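Local coordinates for Lmo2812 protein (Listeria monocytogenes EGD-e, PDB 5ZQA) that probably acts as a penicillin-binding serine D-Ala-D-Ala carboxypeptidase that trims peptidoglycan stem peptides during cell wall synthesis, at residues L33-A38 against S250-A255; T104-W109 against T203-K208; K148-S153 against F179-K184; D88-D93 against A127-D132; N213-S218 against K260-T265. All blocks are in the same frame, centred on the assembly; numbering follows the deposited sequence.

Contact 1 of 5, residues L33-A38 against S250-A255; sequences LSANAA and SIVLDA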
# COMPACT_ATOMS: atom_id res chain seq x y z
N LEU A 33 -4.46 12.48 17.28
CA LEU A 33 -4.32 11.18 16.63
C LEU A 33 -3.30 10.34 17.35
O LEU A 33 -2.41 10.87 18.02
CB LEU A 33 -3.89 11.35 15.17
CG LEU A 33 -4.71 12.32 14.32
CD1 LEU A 33 -4.14 12.44 12.92
CD2 LEU A 33 -6.17 11.88 14.26
N SER A 34 -3.41 9.02 17.20
CA SER A 34 -2.37 8.12 17.70
C SER A 34 -1.14 8.19 16.83
O SER A 34 -0.01 8.16 17.31
CB SER A 34 -2.88 6.68 17.76
OG SER A 34 -1.82 5.82 18.15
N ALA A 35 -1.38 8.29 15.53
CA ALA A 35 -0.31 8.33 14.54
C ALA A 35 0.74 9.38 14.86
O ALA A 35 0.41 10.49 15.26
CB ALA A 35 -0.89 8.62 13.17
N ASN A 36 2.01 9.03 14.67
CA ASN A 36 3.07 10.01 14.85
C ASN A 36 3.27 10.89 13.62
O ASN A 36 3.79 12.00 13.73
CB ASN A 36 4.35 9.29 15.25
CG ASN A 36 4.30 8.83 16.70
OD1 ASN A 36 3.94 9.61 17.58
ND2 ASN A 36 4.61 7.56 16.94
N ALA A 37 2.83 10.43 12.45
CA ALA A 37 2.76 11.28 11.26
C ALA A 37 1.45 11.00 10.56
O ALA A 37 1.05 9.84 10.44
CB ALA A 37 3.93 11.03 10.32
N ALA A 38 0.76 12.04 10.13
CA ALA A 38 -0.54 11.85 9.50
C ALA A 38 -0.90 13.02 8.62
O ALA A 38 -0.42 14.14 8.83
CB ALA A 38 -1.60 11.65 10.54
N SER A 250 -5.88 9.72 2.67
CA SER A 250 -5.39 9.90 4.04
C SER A 250 -4.17 9.03 4.28
O SER A 250 -4.09 7.92 3.77
CB SER A 250 -6.49 9.58 5.05
OG SER A 250 -6.88 8.22 4.96
N ILE A 251 -3.23 9.54 5.07
CA ILE A 251 -2.04 8.79 5.44
C ILE A 251 -1.90 8.75 6.96
O ILE A 251 -1.92 9.80 7.61
CB ILE A 251 -0.75 9.42 4.88
CG1 ILE A 251 -0.91 9.83 3.41
CG2 ILE A 251 0.43 8.48 5.11
CD1 ILE A 251 -1.02 8.70 2.51
N VAL A 252 -1.76 7.55 7.52
CA VAL A 252 -1.51 7.33 8.95
C VAL A 252 -0.26 6.47 9.11
O VAL A 252 -0.21 5.37 8.58
CB VAL A 252 -2.72 6.63 9.63
CG1 VAL A 252 -2.33 6.04 10.98
CG2 VAL A 252 -3.87 7.62 9.76
N LEU A 253 0.73 6.99 9.82
CA LEU A 253 1.98 6.27 10.08
C LEU A 253 2.25 6.19 11.57
O LEU A 253 2.16 7.19 12.28
CB LEU A 253 3.16 6.96 9.38
CG LEU A 253 2.99 7.16 7.87
CD1 LEU A 253 4.08 8.08 7.33
CD2 LEU A 253 3.04 5.81 7.17
N ASP A 254 2.59 4.98 12.03
CA ASP A 254 2.99 4.71 13.42
C ASP A 254 1.90 5.04 14.43
O ASP A 254 2.14 5.73 15.43
CB ASP A 254 4.28 5.49 13.76
CG ASP A 254 4.96 4.98 15.03
OD1 ASP A 254 4.75 3.79 15.39
OD2 ASP A 254 5.71 5.75 15.66
N ALA A 255 0.69 4.53 14.19
CA ALA A 255 -0.32 4.52 15.25
C ALA A 255 -0.02 3.34 16.20
O ALA A 255 0.71 2.42 15.85
CB ALA A 255 -1.72 4.42 14.66
O HOH W 1 1.61 5.99 18.38
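The methyl group of Ala35 lies over the central strand that runs through residues 250-253, with CB 3.7 Å from CG1 of Val252. With chi1 at 163°, Val252 holds that branch anti to its backbone N, and the small alanine lets the two backbones come close: CA of Ala35 is 3.9 Å from CA of Ala255. Two residues on, the strands pair in antiparallel fashion. Leu253 N donates to Ala37 O at 2.9 Å, while the return bond from Ala37 N to Leu253 O is long and weak. Asn36 N also turns to Leu253 O, weakly, so Asn36 and Ala37 together face one residue, a classic beta bulge at the start of the strand. Ala38 and Val252 form the next, non-hydrogen-bonded pair. At the corner of the chain, Asn36 reaches across to Asp254, its amide turned 54° from the carboxylate plane; ND2 to OD2 measures a very short 2.5 Å, a distance to be read with caution. A water lies within hydrogen-bonding distance of both Ser34 O and Asp254 O, and Ser34 OG is held by Gly256 N. Small alanines suit this tight pairing within the central antiparallel sheet, where helix 258-272 packs against Val252 and helix 175-188 against Ile251 and Leu253, while strand 58-59 brings Met58 onto Ala37 and Leu253.

Contact 2 of 5, residues T104-W109 against T203-K208; sequences TQKRTW and TDKGAK
No backbone hydrogen bond joins residues 104-109 to 203-208; the two backbones stay apart, with CA of Trp109 7.3 Å from CA of Lys205. Lys205 lays its aliphatic chain across the indole of Trp109 at about a right angle: CE sits over the six-membered ring, 3.6 Å from its centroid, in a CH-pi contact. Bends at chi3 (-77°) and chi4 (-59°) then curl the ammonium group back to Thr108 O, where NZ donates at 2.7 Å. NZ also lies above the five-membered ring, at a distant cation-pi range. A lysine serves both needs, since its methylenes can cover an aromatic face while its charged end finds a carbonyl. The turn carrying it is an ST motif: Thr203 OG1 accepts from Gly206 N and donates to Ala207 O, and Gly206 has a positive phi (136°) that would crowd a side chain. This loop between strands 200-202 and 208-210 meets the two-stranded sheet of 86-88 and 108-110. Around the indole edge lie Thr203 OG1 and the methyl of Ala207, with Ala207 CB 4.1 Å from Trp109 CH2. Trp109 NE1 donates to Lys106 O at 2.9 Å, in the ring plane but from above the carbonyl plane.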
# COMPACT_ATOMS: atom_id res chain seq x y z
N THR A 104 -1.77 -21.30 3.01
CA THR A 104 -2.34 -22.14 1.94
C THR A 104 -1.53 -23.39 1.65
O THR A 104 -2.08 -24.39 1.17
CB THR A 104 -2.48 -21.35 0.60
OG1 THR A 104 -1.18 -20.96 0.14
CG2 THR A 104 -3.36 -20.12 0.78
N GLN A 105 -0.23 -23.33 1.93
CA GLN A 105 0.71 -24.39 1.56
C GLN A 105 0.70 -24.71 0.06
O GLN A 105 0.98 -25.83 -0.36
CB GLN A 105 0.44 -25.66 2.39
CG GLN A 105 0.50 -25.42 3.89
CD GLN A 105 1.90 -25.10 4.36
OE1 GLN A 105 2.14 -24.07 4.99
NE2 GLN A 105 2.84 -25.99 4.06
N LYS A 106 0.37 -23.70 -0.75
CA LYS A 106 0.46 -23.82 -2.20
C LYS A 106 1.58 -22.92 -2.70
O LYS A 106 1.65 -21.74 -2.35
CB LYS A 106 -0.86 -23.45 -2.88
CG LYS A 106 -2.03 -24.34 -2.49
CD LYS A 106 -1.81 -25.76 -2.98
CE LYS A 106 -2.86 -26.16 -4.00
NZ LYS A 106 -2.64 -27.56 -4.47
N ARG A 107 2.47 -23.49 -3.52
CA ARG A 107 3.65 -22.77 -3.98
C ARG A 107 3.39 -21.93 -5.22
O ARG A 107 3.95 -20.84 -5.36
CB ARG A 107 4.78 -23.78 -4.26
CG ARG A 107 6.06 -23.17 -4.78
CD ARG A 107 6.72 -22.31 -3.73
NE ARG A 107 7.09 -23.09 -2.54
CZ ARG A 107 7.36 -22.56 -1.35
NH1 ARG A 107 7.29 -21.24 -1.17
NH2 ARG A 107 7.69 -23.34 -0.34
N THR A 108 2.53 -22.41 -6.10
CA THR A 108 2.41 -21.84 -7.45
C THR A 108 1.08 -21.13 -7.67
O THR A 108 0.03 -21.74 -7.49
CB THR A 108 2.60 -22.94 -8.50
OG1 THR A 108 3.86 -23.59 -8.28
CG2 THR A 108 2.55 -22.38 -9.92
N TRP A 109 1.14 -19.86 -8.06
CA TRP A 109 -0.04 -19.00 -8.19
C TRP A 109 0.03 -18.16 -9.44
O TRP A 109 1.12 -17.83 -9.90
CB TRP A 109 -0.17 -18.05 -6.99
CG TRP A 109 -0.37 -18.74 -5.69
CD1 TRP A 109 0.58 -19.36 -4.93
CD2 TRP A 109 -1.61 -18.90 -4.99
NE1 TRP A 109 0.01 -19.89 -3.79
CE2 TRP A 109 -1.34 -19.62 -3.81
CE3 TRP A 109 -2.93 -18.50 -5.25
CZ2 TRP A 109 -2.33 -19.95 -2.89
CZ3 TRP A 109 -3.91 -18.82 -4.33
CH2 TRP A 109 -3.60 -19.54 -3.16
N THR A 203 -9.66 -16.00 -4.84
CA THR A 203 -8.62 -16.15 -5.84
C THR A 203 -9.10 -17.07 -6.95
O THR A 203 -10.06 -17.84 -6.79
CB THR A 203 -7.34 -16.71 -5.24
OG1 THR A 203 -7.60 -18.01 -4.69
CG2 THR A 203 -6.80 -15.79 -4.15
N ASP A 204 -8.42 -16.98 -8.09
CA ASP A 204 -8.73 -17.87 -9.19
C ASP A 204 -8.40 -19.31 -8.83
O ASP A 204 -9.05 -20.23 -9.32
CB ASP A 204 -7.99 -17.43 -10.45
CG ASP A 204 -8.53 -16.12 -11.02
OD1 ASP A 204 -9.61 -15.67 -10.56
OD2 ASP A 204 -7.91 -15.54 -11.93
N LYS A 205 -7.42 -19.52 -7.96
CA LYS A 205 -7.11 -20.88 -7.51
C LYS A 205 -8.27 -21.43 -6.66
O LYS A 205 -8.58 -22.62 -6.72
CB LYS A 205 -5.80 -20.92 -6.73
CG LYS A 205 -5.26 -22.34 -6.50
CD LYS A 205 -4.03 -22.36 -5.62
CE LYS A 205 -2.80 -21.93 -6.37
NZ LYS A 205 -2.50 -22.79 -7.56
N GLY A 206 -8.90 -20.56 -5.88
CA GLY A 206 -10.04 -20.96 -5.08
C GLY A 206 -10.04 -20.43 -3.65
O GLY A 206 -11.10 -20.22 -3.06
N ALA A 207 -8.85 -20.22 -3.09
CA ALA A 207 -8.72 -19.75 -1.72
C ALA A 207 -9.29 -18.35 -1.56
O ALA A 207 -9.12 -17.50 -2.45
CB ALA A 207 -7.27 -19.77 -1.29
N LYS A 208 -9.96 -18.10 -0.44
CA LYS A 208 -10.49 -16.78 -0.15
C LYS A 208 -9.55 -16.03 0.78
O LYS A 208 -9.13 -16.56 1.81
CB LYS A 208 -11.91 -16.88 0.45
CG LYS A 208 -12.91 -17.54 -0.50
CD LYS A 208 -14.37 -17.32 -0.12
CE LYS A 208 -14.53 -16.22 0.94
NZ LYS A 208 -15.91 -16.15 1.52

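Contact 3 of 5, residues K148-S153 against F179-K184; sequences KKLGMS and FLLSSK
Leu150 crosses Lys184 at a slant, its methyls against the lysine methylenes. With chi1 at -72°, Leu150 sends its CG away from its carbonyl carbon, and both branches then straddle Lys184 CG: CD2 is 3.4 Å away, tighter than usual van der Waals contact, and CD1 3.6 Å. Lys184 bends at chi2 (75°) and chi3 (65°), which curls its chain over the leucine's CD2, so that CE also lies beside that methyl. A long flexible side chain suits this partly exposed place, giving its apolar stem to the contact. Helix 139-150 ends here in a Schellman motif, in which Gly151 takes a positive phi and Gly151 N bonds back to Lys148 O. The bare turn lets Leu180 come close, its CD2 resting 3.3 Å from Gly151 O. Leu180 reaches there because its CG stands anti to its own backbone N. Met152 follows with an extended chi2 and a bend at chi3; its SD and CE both lie 3.9 Å from Leu181 CB, while its CG touches Leu180 CD2. From helix 65-77, Phe70 covers both Leu150 and Lys184, and Met67 touches Leu181. No hydrogen bond crosses between the two segments, so shape rather than polarity joins the end of helix 139-150 to helix 175-188, and the hold is apolar, consistent with leucine and methionine at its centre.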
# COMPACT_ATOMS: atom_id res chain seq x y z
N LYS A 148 11.33 8.28 -8.62
CA LYS A 148 11.89 9.50 -9.21
C LYS A 148 11.07 9.95 -10.41
O LYS A 148 10.74 11.14 -10.55
CB LYS A 148 13.35 9.26 -9.61
CG LYS A 148 13.96 10.43 -10.35
CD LYS A 148 15.37 10.11 -10.80
CE LYS A 148 15.39 9.02 -11.85
NZ LYS A 148 16.79 8.68 -12.24
N LYS A 149 10.74 9.00 -11.28
CA LYS A 149 10.04 9.30 -12.52
C LYS A 149 8.68 9.92 -12.24
O LYS A 149 8.22 10.79 -12.97
CB LYS A 149 9.88 8.02 -13.36
CG LYS A 149 9.26 8.23 -14.72
CD LYS A 149 9.10 6.90 -15.45
CE LYS A 149 8.37 7.07 -16.78
NZ LYS A 149 8.07 5.75 -17.41
N LEU A 150 8.06 9.47 -11.15
CA LEU A 150 6.74 9.95 -10.76
C LEU A 150 6.76 11.28 -10.02
O LEU A 150 5.71 11.91 -9.86
CB LEU A 150 6.05 8.92 -9.87
CG LEU A 150 5.60 7.68 -10.62
CD1 LEU A 150 4.74 6.81 -9.70
CD2 LEU A 150 4.86 8.06 -11.90
N GLY A 151 7.93 11.69 -9.56
CA GLY A 151 8.08 12.97 -8.89
C GLY A 151 8.20 12.91 -7.38
O GLY A 151 8.10 13.95 -6.72
N MET A 152 8.41 11.72 -6.82
CA MET A 152 8.57 11.61 -5.37
C MET A 152 9.90 12.23 -4.94
O MET A 152 10.84 12.33 -5.74
CB MET A 152 8.46 10.16 -4.91
CG MET A 152 7.14 9.51 -5.26
SD MET A 152 7.06 7.77 -4.77
CE MET A 152 6.90 7.88 -2.99
N SER A 153 9.99 12.63 -3.68
CA SER A 153 11.16 13.36 -3.20
C SER A 153 12.33 12.43 -2.85
O SER A 153 12.19 11.20 -2.80
CB SER A 153 10.81 14.22 -1.98
OG SER A 153 10.87 13.45 -0.79
N PHE A 179 1.31 10.34 -0.40
CA PHE A 179 0.18 10.91 -1.12
C PHE A 179 0.41 10.90 -2.63
O PHE A 179 -0.47 10.53 -3.39
CB PHE A 179 -0.11 12.34 -0.64
CG PHE A 179 -1.02 13.11 -1.56
CD1 PHE A 179 -2.30 12.64 -1.84
CD2 PHE A 179 -0.59 14.28 -2.14
CE1 PHE A 179 -3.14 13.33 -2.69
CE2 PHE A 179 -1.44 14.99 -3.00
CZ PHE A 179 -2.71 14.51 -3.27
N LEU A 180 1.61 11.31 -3.04
CA LEU A 180 1.94 11.37 -4.46
C LEU A 180 1.90 9.97 -5.09
O LEU A 180 1.34 9.79 -6.16
CB LEU A 180 3.31 12.00 -4.66
CG LEU A 180 3.75 12.17 -6.12
CD1 LEU A 180 2.66 12.83 -6.97
CD2 LEU A 180 5.01 12.99 -6.17
N LEU A 181 2.51 9.00 -4.42
CA LEU A 181 2.51 7.64 -4.94
C LEU A 181 1.09 7.10 -5.07
O LEU A 181 0.72 6.53 -6.09
CB LEU A 181 3.33 6.72 -4.04
CG LEU A 181 3.25 5.24 -4.35
CD1 LEU A 181 3.67 4.94 -5.79
CD2 LEU A 181 4.08 4.45 -3.35
N SER A 182 0.29 7.30 -4.03
CA SER A 182 -1.07 6.79 -4.01
C SER A 182 -1.93 7.47 -5.07
O SER A 182 -2.72 6.82 -5.75
CB SER A 182 -1.69 6.97 -2.62
OG SER A 182 -0.93 6.25 -1.65
N SER A 183 -1.78 8.78 -5.20
CA SER A 183 -2.55 9.54 -6.19
C SER A 183 -2.17 9.10 -7.61
O SER A 183 -3.05 8.90 -8.46
CB SER A 183 -2.32 11.04 -5.99
OG SER A 183 -1.00 11.42 -6.32
N LYS A 184 -0.88 8.93 -7.87
CA LYS A 184 -0.42 8.50 -9.19
C LYS A 184 -0.90 7.09 -9.50
O LYS A 184 -1.29 6.79 -10.63
CB LYS A 184 1.11 8.57 -9.27
CG LYS A 184 1.66 8.33 -10.66
CD LYS A 184 1.46 9.52 -11.58
CE LYS A 184 2.24 10.73 -11.10
NZ LYS A 184 2.21 11.80 -12.14

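Contact 4 of 5, residues D88-D93 against A127-D132; sequences DLVRLD and AETLGD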
# COMPACT_ATOMS: atom_id res chain seq x y z
N ASP A 88 6.25 -19.15 -8.84
CA ASP A 88 6.49 -19.89 -7.60
C ASP A 88 6.84 -18.95 -6.48
O ASP A 88 7.77 -18.14 -6.62
CB ASP A 88 7.61 -20.91 -7.79
CG ASP A 88 7.30 -21.92 -8.88
OD1 ASP A 88 6.22 -22.55 -8.80
OD2 ASP A 88 8.11 -22.05 -9.82
N LEU A 89 6.10 -19.05 -5.37
CA LEU A 89 6.33 -18.19 -4.22
C LEU A 89 7.75 -18.33 -3.70
O LEU A 89 8.24 -19.44 -3.51
CB LEU A 89 5.35 -18.51 -3.09
CG LEU A 89 3.94 -17.98 -3.31
CD1 LEU A 89 3.00 -18.56 -2.27
CD2 LEU A 89 3.98 -16.44 -3.27
N VAL A 90 8.41 -17.19 -3.50
CA VAL A 90 9.74 -17.19 -2.92
C VAL A 90 9.63 -17.58 -1.45
O VAL A 90 8.61 -17.33 -0.80
CB VAL A 90 10.44 -15.81 -3.06
CG1 VAL A 90 10.35 -15.29 -4.49
CG2 VAL A 90 9.85 -14.82 -2.10
N ARG A 91 10.67 -18.21 -0.92
CA ARG A 91 10.70 -18.54 0.50
C ARG A 91 11.22 -17.34 1.27
O ARG A 91 12.22 -16.73 0.89
CB ARG A 91 11.58 -19.76 0.76
CG ARG A 91 10.94 -21.07 0.33
CD ARG A 91 11.88 -22.24 0.51
NE ARG A 91 11.20 -23.51 0.28
CZ ARG A 91 10.94 -24.01 -0.93
NH1 ARG A 91 11.31 -23.35 -2.02
NH2 ARG A 91 10.31 -25.17 -1.04
N LEU A 92 10.53 -16.99 2.35
CA LEU A 92 10.96 -15.88 3.19
C LEU A 92 11.83 -16.40 4.32
O LEU A 92 11.55 -17.45 4.88
CB LEU A 92 9.75 -15.14 3.76
CG LEU A 92 8.72 -14.61 2.76
CD1 LEU A 92 7.47 -14.19 3.52
CD2 LEU A 92 9.28 -13.44 1.96
N ASP A 93 12.89 -15.67 4.67
CA ASP A 93 13.71 -16.10 5.80
C ASP A 93 13.22 -15.47 7.11
O ASP A 93 13.67 -15.85 8.18
CB ASP A 93 15.19 -15.77 5.56
CG ASP A 93 15.41 -14.34 5.12
OD1 ASP A 93 14.53 -13.48 5.37
OD2 ASP A 93 16.47 -14.07 4.52
N ALA A 127 4.51 -10.50 -3.01
CA ALA A 127 5.17 -9.29 -3.49
C ALA A 127 6.58 -9.57 -4.01
O ALA A 127 6.97 -9.08 -5.06
CB ALA A 127 5.22 -8.24 -2.38
N GLU A 128 7.35 -10.35 -3.25
CA GLU A 128 8.73 -10.64 -3.64
C GLU A 128 8.78 -11.43 -4.94
O GLU A 128 9.65 -11.22 -5.78
CB GLU A 128 9.47 -11.41 -2.54
CG GLU A 128 9.74 -10.59 -1.27
CD GLU A 128 10.66 -9.42 -1.52
OE1 GLU A 128 10.47 -8.36 -0.87
OE2 GLU A 128 11.58 -9.54 -2.36
N THR A 129 7.80 -12.32 -5.10
CA THR A 129 7.71 -13.18 -6.29
C THR A 129 7.43 -12.33 -7.53
O THR A 129 8.03 -12.51 -8.59
CB THR A 129 6.62 -14.25 -6.11
OG1 THR A 129 6.93 -15.08 -4.99
CG2 THR A 129 6.51 -15.11 -7.36
N LEU A 130 6.50 -11.38 -7.39
CA LEU A 130 6.20 -10.45 -8.48
C LEU A 130 7.40 -9.57 -8.85
O LEU A 130 7.70 -9.40 -10.04
CB LEU A 130 5.01 -9.58 -8.11
CG LEU A 130 3.67 -10.31 -7.99
CD1 LEU A 130 2.63 -9.44 -7.30
CD2 LEU A 130 3.17 -10.75 -9.36
N GLY A 131 8.09 -9.02 -7.86
CA GLY A 131 9.27 -8.22 -8.12
C GLY A 131 10.35 -9.01 -8.84
O GLY A 131 10.97 -8.51 -9.77
N ASP A 132 10.57 -10.25 -8.40
CA ASP A 132 11.55 -11.14 -9.04
C ASP A 132 11.23 -11.38 -10.51
O ASP A 132 12.11 -11.32 -11.37
CB ASP A 132 11.60 -12.49 -8.31
CG ASP A 132 12.41 -12.44 -7.03
OD1 ASP A 132 12.82 -11.34 -6.60
OD2 ASP A 132 12.61 -13.52 -6.44
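Chi1 of -61° places Thr129 OG1 anti to its carbonyl carbon, turned out from helix 124-135 toward Val90, while CG2 swings toward Asp88, 3.4 Å from its backbone O. The hydroxyl oxygen accepts from Val90 N at 3.0 Å, with an angle of 154° at the hydrogen; it is also hydrogen-bonded to Asp125 O one turn back in the helix. Threonine suits this place, since one branch takes a backbone N-H of the passing chain and the other gives it a methyl. The two valine methyls divide the helix surface between them: CG2 rests 3.5 Å from Glu128 CB, and CG1 lies 3.5 Å from Asp132 OD2, so a compact branched residue fills the groove between successive turns. The connection from strand 86-88 to helix 100-104 is thereby laid along helix 124-135 of the helical part of this S11-family fold. Leu89 turns its CB away, yet its CD2 returns to within 3.7 Å of Thr129 OG1, and Leu114 of helix 111-120 packs on both residues. Leu92 approaches with CD2 4.3 Å from Glu128 CG. The acid itself bends at chi2, carrying its carboxylate off from the valine to Ser162, whose OG binds OE1.

Contact 5 of 5, residues N213-S218 against K260-T265; sequences NDLLGS and KRFKDT
Arg261 O accepts two bonds from Thr265, from OG1 at 2.9 Å and from the backbone N, which reach it from opposite faces of the carbonyl plane. This doubled grip fixes the threonine so that its CG2 methyl faces out to Leu215, CD1 to CG2 being 3.6 Å. Phe262 is the broad surface of the helix here: its ring meets residues 213-215 in turn. Leu215 lies alongside it, pointing the other way, with CG 3.6 Å from CD1, and Asp214 brings CB over one face in a CH-pi contact, 4.1 Å from the ring centroid and 29° off the normal. Arg261 CG lies over the opposite face. The loop is shaped by a type I turn from Asn213 to Leu216, in which Asn213 OD1 takes Leu215 N at 2.9 Å as an Asx turn; asparagine suits the first position because its short amide can close the turn. The amide is within 5° of parallel to the Phe262 ring. Phe237 of strand 236-243 meets the ring edge-to-face, and Leu222 covers Leu215. A water links Asp214 OD2 and Arg261 NH2, weakly on both sides, the two groups being 5.7 Å apart. Direct contact between loop and helix is therefore mostly apolar, while the opposite charges of Asp214 and Arg261, whose NH1 is hydrogen-bonded to Cys236 O, may add a modest, water-screened attraction.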
# COMPACT_ATOMS: atom_id res chain seq x y z
N ASN A 213 -7.98 -4.22 5.49
CA ASN A 213 -8.64 -2.91 5.62
C ASN A 213 -9.97 -3.03 6.34
O ASN A 213 -11.00 -3.33 5.72
CB ASN A 213 -8.84 -2.28 4.23
CG ASN A 213 -9.46 -0.89 4.30
OD1 ASN A 213 -9.92 -0.43 5.36
ND2 ASN A 213 -9.47 -0.21 3.16
N ASP A 214 -9.96 -2.78 7.64
CA ASP A 214 -11.16 -2.95 8.46
C ASP A 214 -12.21 -1.87 8.26
O ASP A 214 -13.31 -1.98 8.79
CB ASP A 214 -10.78 -3.00 9.95
CG ASP A 214 -10.00 -4.26 10.31
OD1 ASP A 214 -10.07 -5.25 9.56
OD2 ASP A 214 -9.34 -4.26 11.37
N LEU A 215 -11.90 -0.81 7.51
CA LEU A 215 -12.86 0.28 7.34
C LEU A 215 -13.75 0.13 6.11
O LEU A 215 -14.63 0.95 5.88
CB LEU A 215 -12.14 1.63 7.26
CG LEU A 215 -11.56 2.16 8.57
CD1 LEU A 215 -10.78 3.44 8.29
CD2 LEU A 215 -12.67 2.43 9.58
N LEU A 216 -13.51 -0.90 5.31
CA LEU A 216 -14.38 -1.16 4.17
C LEU A 216 -15.80 -1.44 4.68
O LEU A 216 -15.99 -2.31 5.52
CB LEU A 216 -13.86 -2.33 3.33
CG LEU A 216 -12.53 -2.07 2.63
CD1 LEU A 216 -12.00 -3.39 2.04
CD2 LEU A 216 -12.65 -1.01 1.54
N GLY A 217 -16.76 -0.68 4.17
CA GLY A 217 -18.15 -0.81 4.60
C GLY A 217 -18.49 -0.02 5.85
O GLY A 217 -19.64 -0.02 6.29
N SER A 218 -17.49 0.64 6.43
CA SER A 218 -17.69 1.45 7.64
C SER A 218 -17.64 2.95 7.38
O SER A 218 -18.23 3.74 8.12
CB SER A 218 -16.65 1.09 8.69
OG SER A 218 -16.86 -0.23 9.16
N LYS A 260 -6.35 1.80 16.41
CA LYS A 260 -6.08 3.23 16.42
C LYS A 260 -5.78 3.79 15.03
O LYS A 260 -6.12 4.94 14.74
CB LYS A 260 -4.91 3.54 17.35
CG LYS A 260 -5.27 3.55 18.83
CD LYS A 260 -4.04 3.48 19.69
CE LYS A 260 -4.36 3.66 21.19
NZ LYS A 260 -4.79 5.05 21.43
N ARG A 261 -5.13 3.01 14.17
CA ARG A 261 -4.85 3.54 12.83
C ARG A 261 -6.16 3.81 12.11
O ARG A 261 -6.24 4.74 11.31
CB ARG A 261 -3.96 2.59 12.01
CG ARG A 261 -4.68 1.42 11.40
CD ARG A 261 -3.73 0.54 10.64
NE ARG A 261 -4.12 -0.85 10.78
CZ ARG A 261 -3.34 -1.88 10.46
NH1 ARG A 261 -2.12 -1.68 9.99
NH2 ARG A 261 -3.78 -3.12 10.63
N PHE A 262 -7.19 3.03 12.40
CA PHE A 262 -8.46 3.23 11.71
C PHE A 262 -9.29 4.33 12.39
O PHE A 262 -10.02 5.06 11.72
CB PHE A 262 -9.23 1.90 11.62
CG PHE A 262 -8.53 0.86 10.76
CD1 PHE A 262 -8.20 1.13 9.45
CD2 PHE A 262 -8.22 -0.39 11.28
CE1 PHE A 262 -7.57 0.19 8.66
CE2 PHE A 262 -7.58 -1.34 10.49
CZ PHE A 262 -7.25 -1.04 9.18
N LYS A 263 -9.17 4.46 13.71
CA LYS A 263 -9.80 5.59 14.41
C LYS A 263 -9.22 6.91 13.93
O LYS A 263 -9.95 7.89 13.76
CB LYS A 263 -9.62 5.46 15.92
CG LYS A 263 -10.28 4.25 16.52
CD LYS A 263 -11.78 4.43 16.64
CE LYS A 263 -12.37 3.35 17.54
NZ LYS A 263 -13.81 3.56 17.76
N ASP A 264 -7.91 6.94 13.73
CA ASP A 264 -7.26 8.13 13.17
C ASP A 264 -7.78 8.42 11.77
O ASP A 264 -8.01 9.58 11.42
CB ASP A 264 -5.73 7.98 13.09
CG ASP A 264 -5.05 7.94 14.45
OD1 ASP A 264 -5.66 8.31 15.48
OD2 ASP A 264 -3.86 7.54 14.48
N THR A 265 -7.92 7.38 10.96
CA THR A 265 -8.40 7.54 9.60
C THR A 265 -9.82 8.08 9.57
O THR A 265 -10.15 8.91 8.72
CB THR A 265 -8.32 6.21 8.83
OG1 THR A 265 -6.94 5.83 8.75
CG2 THR A 265 -8.86 6.34 7.41
O HOH W 2 -6.36 -4.91 9.91

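Overall arrangement
Contacts 1 and 5 lie together, their centres about 12 Å apart, where the five-stranded antiparallel sheet meets helix 258-272; Asp264 of that helix binds the backbone N atoms of Ser34 and Ala35. Contact 3 touches contact 1 through Ile251 and Phe179, on helix 175-188. Contacts 2 and 4, about 14 Å apart, share the small sheet of 86-88 and 108-110, across the chain's centre from contact 1, 33 and 29 Å from it. Along the chain, contact 1 brackets contacts 2, 3 and 4, and crosses contact 5. The first strand pairs with a late one, and the helical part is inserted between, with predicted catalytic Ser62, Lys65 and Ser122 and predicted substrate-binding Lys226 contributed by both.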